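Local coordinates for protein TRAP-type transporter, periplasmic component (Cupriavidus necator, PDB 4P8B) that binds (S)-2-acetolactate in the periplasm and probably delivers it to the membrane components of a TRAP-type transport system, at residues L331-K334 against A335-A338; P70-S73 against L74-G77; E185-N188 against A189-A192; A53-V56 against K57-N61; K273-I276 against A277-K281. One frame throughout, in Å; residues are numbered along the deposited sequence.

Contact 1 of 5, residues L331-K334 against A335-A338; sequences LVTK and AEGA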
loop_
_atom_site.group_PDB
_atom_site.type_symbol
_atom_site.label_atom_id
_atom_site.label_comp_id
_atom_site.label_asym_id
_atom_site.label_seq_id
_atom_site.Cartn_x
_atom_site.Cartn_y
_atom_site.Cartn_z
ATOM N N LEU A 331 -2.745 -19.748 4.826
ATOM C CA LEU A 331 -2.245 -18.808 3.831
ATOM C C LEU A 331 -1.024 -18.091 4.380
ATOM O O LEU A 331 -0.049 -17.902 3.670
ATOM C CB LEU A 331 -3.327 -17.798 3.441
ATOM C CG LEU A 331 -2.954 -16.748 2.391
ATOM C CD1 LEU A 331 -2.627 -17.423 1.072
ATOM C CD2 LEU A 331 -4.077 -15.729 2.227
ATOM N N VAL A 332 -1.072 -17.734 5.650
ATOM C CA VAL A 332 0.065 -17.054 6.268
ATOM C C VAL A 332 1.256 -17.992 6.344
ATOM O O VAL A 332 2.401 -17.596 6.101
ATOM C CB VAL A 332 -0.322 -16.506 7.646
ATOM C CG1 VAL A 332 0.910 -15.894 8.328
ATOM C CG2 VAL A 332 -1.421 -15.449 7.502
ATOM N N THR A 333 0.986 -19.260 6.623
ATOM C CA THR A 333 2.051 -20.222 6.690
ATOM C C THR A 333 2.708 -20.406 5.315
ATOM O O THR A 333 3.933 -20.493 5.204
ATOM C CB THR A 333 1.513 -21.529 7.213
ATOM O OG1 THR A 333 1.075 -21.356 8.569
ATOM C CG2 THR A 333 2.574 -22.594 7.165
ATOM N N LYS A 334 1.899 -20.431 4.254
ATOM C CA LYS A 334 2.454 -20.469 2.900
ATOM C C LYS A 334 3.347 -19.251 2.630
ATOM O O LYS A 334 4.396 -19.375 1.990
ATOM C CB LYS A 334 1.330 -20.549 1.860
ATOM C CG LYS A 334 0.688 -21.916 1.799
ATOM C CD LYS A 334 -0.578 -21.907 0.975
ATOM C CE LYS A 334 -1.231 -23.291 0.965
ATOM N NZ LYS A 334 -2.466 -23.304 0.116
ATOM N N ALA A 335 2.944 -18.080 3.123
ATOM C CA ALA A 335 3.738 -16.863 2.955
ATOM C C ALA A 335 5.067 -16.995 3.692
ATOM O O ALA A 335 6.131 -16.671 3.140
ATOM C CB ALA A 335 2.965 -15.666 3.448
ATOM N N GLU A 336 5.011 -17.468 4.931
ATOM C CA GLU A 336 6.225 -17.665 5.731
ATOM C C GLU A 336 7.201 -18.563 5.002
ATOM O O GLU A 336 8.403 -18.314 4.971
ATOM C CB GLU A 336 5.876 -18.231 7.108
ATOM C CG GLU A 336 5.099 -17.264 7.992
ATOM C CD GLU A 336 4.445 -17.915 9.196
ATOM O OE1 GLU A 336 4.465 -19.164 9.301
ATOM O OE2 GLU A 336 3.909 -17.187 10.057
ATOM N N GLY A 337 6.687 -19.643 4.427
ATOM C CA GLY A 337 7.541 -20.571 3.711
ATOM C C GLY A 337 8.133 -20.022 2.432
ATOM O O GLY A 337 9.298 -20.249 2.131
ATOM N N ALA A 338 7.326 -19.304 1.670
ATOM C CA ALA A 338 7.815 -18.667 0.450
ATOM C C ALA A 338 8.935 -17.679 0.750
ATOM O O ALA A 338 9.928 -17.600 0.018
ATOM C CB ALA A 338 6.666 -17.966 -0.265
#
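V332 and E336 meet one helical turn apart, and their backbones and side chains make the turn a compact example of how a helix accounts for its polar atoms. The amide of E336 donates to V332 O at 2.9 Å, with an N-H...O angle of 164°. The neighbouring rungs follow the same i to i+4 pattern: A335 N reaches L331 O at 3.0 Å, G337 N reaches T333 O at 3.0 Å, and A338 N reaches K334 O at 2.9 Å. All four carbonyls of 331-334 therefore have an amide partner in 335-338. Among the side chains, the carboxylate of E336 passes the CG1 methyl of V332, with OE2 3.7 Å from CG1, a van der Waals contact. That methyl is set anti to the backbone N of V332 (chi1 176°), which carries it to where the glutamate, extended beyond CG, crosses at a slant. The polar partners of E336 OE2 lie on another helix: it forms a salt bridge with K324 NZ and is also hydrogen-bonded to Y320 OH. T333 OG1 lies 4.1 Å from E336 OE1 but is bonded to T329 O, one turn back along the same helix. Two charged or hydroxylic partners gripping one carboxylate oxygen would be expected to favour its ionised form. The turn belongs to helix 329-340, near the C-terminus of the chain; V332 packs against Y320, K324 and I327 of helix 317-327, while A335 and K334 rest on V131 of helix 130-141 and L331 touches S134 there.

Contact 2 of 5, residues P70-S73 against L74-G77; sequences PGTS and LVAG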
loop_
_atom_site.group_PDB
_atom_site.type_symbol
_atom_site.label_atom_id
_atom_site.label_comp_id
_atom_site.label_asym_id
_atom_site.label_seq_id
_atom_site.Cartn_x
_atom_site.Cartn_y
_atom_site.Cartn_z
ATOM N N PRO A 70 -8.207 10.820 -8.883
ATOM C CA PRO A 70 -7.323 10.763 -7.716
ATOM C C PRO A 70 -7.982 11.324 -6.462
ATOM O O PRO A 70 -9.037 11.966 -6.508
ATOM C CB PRO A 70 -6.127 11.601 -8.152
ATOM C CG PRO A 70 -6.695 12.591 -9.126
ATOM C CD PRO A 70 -7.793 11.852 -9.851
ATOM N N GLY A 71 -7.325 11.117 -5.343
ATOM C CA GLY A 71 -7.867 11.502 -4.063
ATOM C C GLY A 71 -9.018 10.651 -3.575
ATOM O O GLY A 71 -9.677 10.989 -2.601
ATOM N N THR A 72 -9.292 9.546 -4.266
ATOM C CA THR A 72 -10.443 8.701 -3.954
ATOM C C THR A 72 -11.739 9.513 -3.934
ATOM O O THR A 72 -12.658 9.241 -3.181
ATOM C CB THR A 72 -10.270 7.845 -2.638
ATOM O OG1 THR A 72 -9.092 8.205 -1.923
ATOM C CG2 THR A 72 -10.124 6.399 -2.977
ATOM N N SER A 73 -11.842 10.472 -4.841
ATOM C CA SER A 73 -13.025 11.330 -4.887
ATOM C C SER A 73 -14.309 10.559 -5.173
ATOM O O SER A 73 -15.381 10.992 -4.757
ATOM C CB SER A 73 -12.881 12.434 -5.938
ATOM O OG SER A 73 -12.909 11.886 -7.245
ATOM N N LEU A 74 -14.216 9.418 -5.854
ATOM C CA LEU A 74 -15.420 8.672 -6.174
ATOM C C LEU A 74 -16.109 8.115 -4.929
ATOM O O LEU A 74 -17.290 7.758 -4.990
ATOM C CB LEU A 74 -15.100 7.560 -7.177
ATOM C CG LEU A 74 -14.771 8.084 -8.578
ATOM C CD1 LEU A 74 -14.169 7.009 -9.479
ATOM C CD2 LEU A 74 -16.009 8.643 -9.225
ATOM N N VAL A 75 -15.370 8.005 -3.823
ATOM C CA VAL A 75 -15.957 7.681 -2.516
ATOM C C VAL A 75 -15.742 8.821 -1.496
ATOM O O VAL A 75 -15.609 8.592 -0.300
ATOM C CB VAL A 75 -15.435 6.321 -1.945
ATOM C CG1 VAL A 75 -16.031 5.182 -2.743
ATOM C CG2 VAL A 75 -13.914 6.256 -1.969
ATOM N N ALA A 76 -15.694 10.064 -1.980
ATOM C CA ALA A 76 -15.570 11.244 -1.115
ATOM C C ALA A 76 -14.377 11.150 -0.165
ATOM O O ALA A 76 -14.436 11.584 0.989
ATOM C CB ALA A 76 -16.878 11.472 -0.356
ATOM N N GLY A 77 -13.287 10.595 -0.676
ATOM C CA GLY A 77 -12.047 10.458 0.076
ATOM C C GLY A 77 -11.977 9.291 1.042
ATOM O O GLY A 77 -10.941 9.079 1.665
#
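The peptide carbonyl of T72 is the flat group on which this turn is built, for V75 N and G77 N approach T72 O from opposite faces of its plane. V75 N lies 3.0 Å from T72 O and G77 N 2.9 Å from the same oxygen, each standing well out of the carbonyl plane, so that two amides grip a single acceptor. The S73 carbonyl is used in a similar way: A76 N sits above its plane, 2.9 Å from S73 O. At the side of the T72 group, V75 CG2 packs 3.5 Å from T72 O and 3.9 Å from T72 CG2. With CG1 anti to the carbonyl carbon of V75 (chi1 -72°), CG2 falls between the backbone N and the carbonyl carbon. G71, T72, A76 and G77 all have positive phi, which the two glycines adopt readily. S73 and L74 form a short 3-10 turn in the loop between strand 66-69 and helix 82-88. T72 also touches acetolactate-binding Q79, beside the ligand pocket. T72 bonds through its backbone to L37 and touches S36 of strand 33-36, V75 leans on A85 of helix 82-88, and L74 reaches K34, so the turn sits between strand and helix.

Contact 3 of 5, residues E185-N188 against A189-A192; sequences ETFN and ALGA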
loop_
_atom_site.group_PDB
_atom_site.type_symbol
_atom_site.label_atom_id
_atom_site.label_comp_id
_atom_site.label_asym_id
_atom_site.label_seq_id
_atom_site.Cartn_x
_atom_site.Cartn_y
_atom_site.Cartn_z
ATOM N N GLU A 185 -4.093 -2.141 16.428
ATOM C CA GLU A 185 -3.563 -3.146 17.344
ATOM C C GLU A 185 -2.035 -3.190 17.335
ATOM O O GLU A 185 -1.410 -3.318 18.400
ATOM C CB GLU A 185 -4.156 -4.521 17.023
ATOM C CG GLU A 185 -5.639 -4.571 17.340
ATOM C CD GLU A 185 -6.251 -5.937 17.111
ATOM O OE1 GLU A 185 -5.544 -6.951 17.278
ATOM O OE2 GLU A 185 -7.449 -6.001 16.765
ATOM N N THR A 186 -1.419 -3.072 16.164
ATOM C CA THR A 186 0.036 -3.075 16.092
ATOM C C THR A 186 0.614 -1.917 16.887
ATOM O O THR A 186 1.544 -2.092 17.676
ATOM C CB THR A 186 0.507 -3.003 14.646
ATOM O OG1 THR A 186 0.127 -4.226 14.001
ATOM C CG2 THR A 186 2.015 -2.811 14.547
ATOM N N PHE A 187 0.089 -0.718 16.669
ATOM C CA PHE A 187 0.636 0.442 17.371
ATOM C C PHE A 187 0.263 0.469 18.852
ATOM O O PHE A 187 1.055 0.951 19.677
ATOM C CB PHE A 187 0.289 1.733 16.626
ATOM C CG PHE A 187 1.178 1.965 15.440
ATOM C CD1 PHE A 187 2.434 2.513 15.609
ATOM C CD2 PHE A 187 0.781 1.596 14.162
ATOM C CE1 PHE A 187 3.290 2.680 14.542
ATOM C CE2 PHE A 187 1.629 1.771 13.094
ATOM C CZ PHE A 187 2.871 2.317 13.281
ATOM N N ASN A 188 -0.894 -0.070 19.222
ATOM C CA ASN A 188 -1.221 -0.244 20.643
ATOM C C ASN A 188 -0.186 -1.140 21.334
ATOM O O ASN A 188 0.200 -0.880 22.467
ATOM C CB ASN A 188 -2.610 -0.866 20.852
ATOM C CG ASN A 188 -3.745 0.076 20.539
ATOM O OD1 ASN A 188 -3.559 1.273 20.387
ATOM N ND2 ASN A 188 -4.948 -0.471 20.466
ATOM N N ALA A 189 0.241 -2.206 20.663
ATOM C CA ALA A 189 1.227 -3.125 21.243
ATOM C C ALA A 189 2.560 -2.438 21.474
ATOM O O ALA A 189 3.342 -2.872 22.316
ATOM C CB ALA A 189 1.418 -4.327 20.332
ATOM N N LEU A 190 2.828 -1.390 20.706
ATOM C CA LEU A 190 4.060 -0.614 20.815
ATOM C C LEU A 190 3.913 0.566 21.779
ATOM O O LEU A 190 4.829 1.375 21.910
ATOM C CB LEU A 190 4.506 -0.127 19.434
ATOM C CG LEU A 190 4.843 -1.259 18.466
ATOM C CD1 LEU A 190 5.039 -0.762 17.048
ATOM C CD2 LEU A 190 6.072 -1.975 18.959
ATOM N N GLY A 191 2.761 0.673 22.445
ATOM C CA GLY A 191 2.548 1.714 23.439
ATOM C C GLY A 191 2.132 3.067 22.892
ATOM O O GLY A 191 2.035 4.045 23.646
ATOM N N ALA A 192 1.876 3.128 21.589
ATOM C CA ALA A 192 1.469 4.369 20.957
ATOM C C ALA A 192 -0.031 4.617 21.078
ATOM O O ALA A 192 -0.783 3.779 21.583
ATOM C CB ALA A 192 1.922 4.378 19.501
HETATM O O HOH W 1 -0.717 1.744 23.732
#
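F187 and L190 stand three residues apart where a helix runs out, and their side chains meet through their ends. CD1 of the phenylalanine lies 4.4 Å from L190 CD1, an oblique approach. A192 comes to the same ring at its edge, near the ring plane, and its CB is 4.2 Å from F187 CB. L190 holds CG anti to its own carbonyl carbon (chi1 -63°), which lays the side chain back along the last turn, with CG 3.5 Å from T186 O. N188 has a similar first torsion and is exposed; its OD1 comes no nearer than 3.9 Å to A192 O. The ending is a Schellman motif: G191, with positive phi, is the first residue to leave helical geometry, and the chain folds back so that A192 N donates to F187 O at 3.0 Å and G191 N to N188 O at 3.0 Å. Before it, A189 N still makes a regular helical bond to E185 O, whereas L190 N has weak bonds to both T186 O and F187 O. A water bridges the turn, donating to N188 O and to A192 O. The turn leads from helix 181-189 into strand 193-196. Around it F187 packs on L175 and V177 of strand 174-177 and on P194, while L190 lies against P167, W237 and T316. The carboxylate of E185 reaches helix 317-327, where OE1 pairs with K322 NZ in a salt bridge and with W323 NE1 in a hydrogen bond.

Contact 4 of 5, residues A53-V56 against K57-N61; sequences ADLV and KQRTN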
loop_
_atom_site.group_PDB
_atom_site.type_symbol
_atom_site.label_atom_id
_atom_site.label_comp_id
_atom_site.label_asym_id
_atom_site.label_seq_id
_atom_site.Cartn_x
_atom_site.Cartn_y
_atom_site.Cartn_z
ATOM N N ALA A 53 -3.917 3.598 -18.010
ATOM C CA ALA A 53 -4.956 4.257 -18.795
ATOM C C ALA A 53 -4.456 4.601 -20.189
ATOM O O ALA A 53 -5.166 4.363 -21.180
ATOM C CB ALA A 53 -5.423 5.502 -18.065
ATOM N N ASP A 54 -3.241 5.135 -20.286
ATOM C CA ASP A 54 -2.670 5.536 -21.573
ATOM C C ASP A 54 -2.464 4.310 -22.454
ATOM O O ASP A 54 -2.762 4.339 -23.653
ATOM C CB ASP A 54 -1.339 6.288 -21.416
ATOM C CG ASP A 54 -1.484 7.640 -20.734
ATOM O OD1 ASP A 54 -2.622 8.123 -20.581
ATOM O OD2 ASP A 54 -0.445 8.232 -20.365
ATOM N N LEU A 55 -1.976 3.211 -21.889
ATOM C CA LEU A 55 -1.725 2.034 -22.711
ATOM C C LEU A 55 -3.029 1.429 -23.209
ATOM O O LEU A 55 -3.107 0.955 -24.344
ATOM C CB LEU A 55 -0.946 0.984 -21.927
ATOM C CG LEU A 55 0.519 1.291 -21.623
ATOM C CD1 LEU A 55 1.125 0.163 -20.783
ATOM C CD2 LEU A 55 1.343 1.491 -22.892
ATOM N N VAL A 56 -4.059 1.422 -22.372
ATOM C CA VAL A 56 -5.348 0.870 -22.776
ATOM C C VAL A 56 -5.940 1.664 -23.921
ATOM O O VAL A 56 -6.425 1.090 -24.906
ATOM C CB VAL A 56 -6.346 0.840 -21.613
ATOM C CG1 VAL A 56 -7.755 0.592 -22.135
ATOM C CG2 VAL A 56 -5.930 -0.215 -20.583
ATOM N N LYS A 57 -5.889 2.981 -23.816
ATOM C CA LYS A 57 -6.422 3.830 -24.864
ATOM C C LYS A 57 -5.675 3.553 -26.151
ATOM O O LYS A 57 -6.297 3.303 -27.189
ATOM C CB LYS A 57 -6.289 5.293 -24.467
ATOM C CG LYS A 57 -7.077 6.216 -25.385
ATOM C CD LYS A 57 -7.208 7.591 -24.769
ATOM C CE LYS A 57 -6.110 8.506 -25.261
ATOM N NZ LYS A 57 -6.501 9.120 -26.560
ATOM N N GLN A 58 -4.353 3.605 -26.094
ATOM C CA GLN A 58 -3.500 3.379 -27.252
ATOM C C GLN A 58 -3.797 2.046 -27.929
ATOM O O GLN A 58 -3.970 1.995 -29.143
ATOM C CB GLN A 58 -2.032 3.434 -26.826
ATOM C CG GLN A 58 -1.038 3.229 -27.962
ATOM C CD GLN A 58 0.390 3.575 -27.565
ATOM O OE1 GLN A 58 0.666 3.905 -26.409
ATOM N NE2 GLN A 58 1.307 3.494 -28.526
ATOM N N ARG A 59 -3.888 0.978 -27.143
ATOM C CA ARG A 59 -3.957 -0.386 -27.675
ATOM C C ARG A 59 -5.375 -0.830 -28.026
ATOM O O ARG A 59 -5.570 -1.890 -28.648
ATOM C CB ARG A 59 -3.323 -1.353 -26.663
ATOM C CG ARG A 59 -1.837 -1.097 -26.450
ATOM C CD ARG A 59 -1.267 -1.985 -25.350
ATOM N NE ARG A 59 0.146 -1.706 -25.089
ATOM C CZ ARG A 59 0.872 -2.278 -24.121
ATOM N NH1 ARG A 59 0.337 -3.181 -23.306
ATOM N NH2 ARG A 59 2.145 -1.953 -23.984
ATOM N N THR A 60 -6.366 -0.031 -27.649
ATOM C CA THR A 60 -7.737 -0.266 -28.098
ATOM C C THR A 60 -8.159 0.705 -29.192
ATOM O O THR A 60 -9.349 0.853 -29.460
ATOM C CB THR A 60 -8.763 -0.162 -26.961
ATOM O OG1 THR A 60 -8.767 1.173 -26.419
ATOM C CG2 THR A 60 -8.440 -1.182 -25.878
ATOM N N ASN A 61 -7.186 1.386 -29.783
ATOM C CA ASN A 61 -7.480 2.314 -30.870
ATOM C C ASN A 61 -8.376 3.456 -30.401
ATOM O O ASN A 61 -9.070 4.080 -31.202
ATOM C CB ASN A 61 -8.148 1.574 -32.047
ATOM C CG ASN A 61 -7.205 0.596 -32.745
ATOM O OD1 ASN A 61 -6.013 0.863 -32.888
ATOM N ND2 ASN A 61 -7.756 -0.533 -33.230
#
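L55 and R59 run side by side in the same direction, one turn apart, and the leucine methyls lie over one face of the guanidinium. CD2 of L55 is 3.7 Å from R59 NH2, and CD1 is 4.0 Å from the same nitrogen. The arginine is extended from CG to NE, and its CG passes 3.2 Å from L55 O before the guanidinium reaches the leucine methyls. V56 and T60 make the other close pairing. V56 O accepts from T60 N at 3.0 Å and from T60 OG1 at 2.8 Å, the two donors arriving from opposite faces of the carbonyl plane. OG1 is set between the backbone N and the carbonyl carbon of T60 (chi1 63°), within reach of that oxygen, and is also hydrogen-bonded to I64 N. This is the C-terminal end of helix 44-59, the helix of a beta-alpha-beta unit with strands 33-36 and 66-69, and it finishes in a Schellman motif whose C-prime residue is N61, with positive phi. The packed face carries A53 and V56 against I66 of strand 66-69, and L55 and V56 against A267 of helix 258-279; D270 of that helix takes R59 NH1 in a salt bridge. On the other side D54, K57 and Q58 are exposed, and their contact with the opposite segment is mainly backbone: K57 N to A53 O and Q58 N to D54 O are ordinary helical bonds.

Contact 5 of 5, residues K273-I276 against A277-K281; sequences KQEI and ALARK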
loop_
_atom_site.group_PDB
_atom_site.type_symbol
_atom_site.label_atom_id
_atom_site.label_comp_id
_atom_site.label_asym_id
_atom_site.label_seq_id
_atom_site.Cartn_x
_atom_site.Cartn_y
_atom_site.Cartn_z
ATOM N N LYS A 273 4.629 -3.415 -13.768
ATOM C CA LYS A 273 6.080 -3.575 -13.756
ATOM C C LYS A 273 6.768 -2.225 -13.754
ATOM O O LYS A 273 7.724 -2.017 -12.997
ATOM C CB LYS A 273 6.578 -4.399 -14.946
ATOM C CG LYS A 273 6.370 -5.890 -14.818
ATOM C CD LYS A 273 7.046 -6.647 -15.955
ATOM C CE LYS A 273 6.364 -6.378 -17.285
ATOM N NZ LYS A 273 6.633 -7.475 -18.256
ATOM N N GLN A 274 6.312 -1.317 -14.608
ATOM C CA GLN A 274 6.872 0.033 -14.622
ATOM C C GLN A 274 6.683 0.708 -13.280
ATOM O O GLN A 274 7.596 1.371 -12.759
ATOM C CB GLN A 274 6.221 0.867 -15.718
ATOM C CG GLN A 274 6.658 0.470 -17.114
ATOM C CD GLN A 274 6.110 1.398 -18.166
ATOM O OE1 GLN A 274 6.178 2.619 -18.019
ATOM N NE2 GLN A 274 5.522 0.830 -19.210
ATOM N N GLU A 275 5.508 0.538 -12.682
ATOM C CA GLU A 275 5.206 1.238 -11.438
ATOM C C GLU A 275 6.026 0.728 -10.261
ATOM O O GLU A 275 6.409 1.508 -9.407
ATOM C CB GLU A 275 3.706 1.188 -11.121
ATOM C CG GLU A 275 3.319 2.119 -9.988
ATOM C CD GLU A 275 3.495 1.476 -8.639
ATOM O OE1 GLU A 275 3.536 0.237 -8.541
ATOM O OE2 GLU A 275 3.606 2.230 -7.627
ATOM N N ILE A 276 6.288 -0.571 -10.204
ATOM C CA ILE A 276 7.150 -1.088 -9.164
ATOM C C ILE A 276 8.564 -0.517 -9.272
ATOM O O ILE A 276 9.169 -0.153 -8.261
ATOM C CB ILE A 276 7.157 -2.622 -9.143
ATOM C CG1 ILE A 276 5.753 -3.121 -8.781
ATOM C CG2 ILE A 276 8.188 -3.123 -8.142
ATOM C CD1 ILE A 276 5.609 -4.638 -8.719
ATOM N N ALA A 277 9.092 -0.414 -10.490
ATOM C CA ALA A 277 10.385 0.233 -10.686
ATOM C C ALA A 277 10.383 1.661 -10.171
ATOM O O ALA A 277 11.355 2.081 -9.525
ATOM C CB ALA A 277 10.805 0.189 -12.143
ATOM N N LEU A 278 9.318 2.412 -10.436
ATOM C CA LEU A 278 9.207 3.769 -9.912
ATOM C C LEU A 278 9.169 3.761 -8.386
ATOM O O LEU A 278 9.811 4.596 -7.731
ATOM C CB LEU A 278 7.963 4.481 -10.445
ATOM C CG LEU A 278 7.904 4.801 -11.936
ATOM C CD1 LEU A 278 6.521 5.320 -12.324
ATOM C CD2 LEU A 278 8.959 5.821 -12.324
ATOM N N ALA A 279 8.444 2.825 -7.794
ATOM C CA ALA A 279 8.256 2.770 -6.358
ATOM C C ALA A 279 9.512 2.326 -5.638
ATOM O O ALA A 279 9.637 2.582 -4.447
ATOM C CB ALA A 279 7.090 1.820 -6.003
ATOM N N ARG A 280 10.448 1.718 -6.359
ATOM C CA ARG A 280 11.668 1.217 -5.711
ATOM C C ARG A 280 12.889 2.073 -6.010
ATOM O O ARG A 280 13.998 1.713 -5.615
ATOM C CB ARG A 280 11.931 -0.234 -6.109
ATOM C CG ARG A 280 10.900 -1.173 -5.538
ATOM C CD ARG A 280 11.244 -2.612 -5.795
ATOM N NE ARG A 280 10.190 -3.469 -5.265
ATOM C CZ ARG A 280 10.121 -4.784 -5.416
ATOM N NH1 ARG A 280 11.072 -5.449 -6.055
ATOM N NH2 ARG A 280 9.097 -5.435 -4.894
ATOM N N LYS A 281 12.692 3.190 -6.704
ATOM C CA LYS A 281 13.817 4.031 -7.105
ATOM C C LYS A 281 14.632 4.466 -5.873
ATOM O O LYS A 281 14.092 5.014 -4.919
ATOM C CB LYS A 281 13.314 5.251 -7.878
ATOM C CG LYS A 281 14.425 6.151 -8.387
ATOM C CD LYS A 281 13.876 7.378 -9.109
ATOM C CE LYS A 281 14.974 8.095 -9.861
ATOM N NZ LYS A 281 16.204 8.179 -9.036
#
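I276 and R280 lie side by side and point the same way at the C-terminal end of helix 258-279, a long helix of this periplasmic binding protein fold. The methyl CG2 of I276 rests over one face of the R280 guanidinium, offset toward its rim, and is 3.5 Å from NE and 3.7 Å from CZ. Because CG2 is anti to the backbone N of I276 while the arginine stays extended from CG to NE, the methyl is carried over the guanidinium face. The guanidinium has charged partners too: NH2 forms salt bridges with E151 and D124, which with the isoleucine methyl should help to fix its rotation. On another side of the helix E275 bends at chi2 (-86°), and its OE1 accepts from E151 N of strand 144-154, so that E151 meets both side chains. L278 and Q274 touch P44 and I51 of helix 44-59, respectively. In the backbone, A279 N donates to E275 O at 2.9 Å, and R280 N makes a weak bond to I276 O. E275 OE2 comes within 3.9 Å of the A279 CB methyl, a van der Waals contact.

The five contacts are separate turns that do not touch. Contacts 4 and 5 come nearest, about 5 Å between nearest atoms, and are related through helix 258-279, which carries contact 5 and also packs on contact 4. Contact 2 begins just after strand 66-69, which follows the helix of contact 4. Contacts 2, 3 and 5 lie nearer the acetolactate pocket, though none touches the ligand: the T72 side chain is about 7 Å from it, and those of F187 and E275 are each about 11 Å away. Contacts 1 and 4 lie away from the site. Helix 317-327 touches both contact 1 and contact 3, whose centres are 24 Å apart.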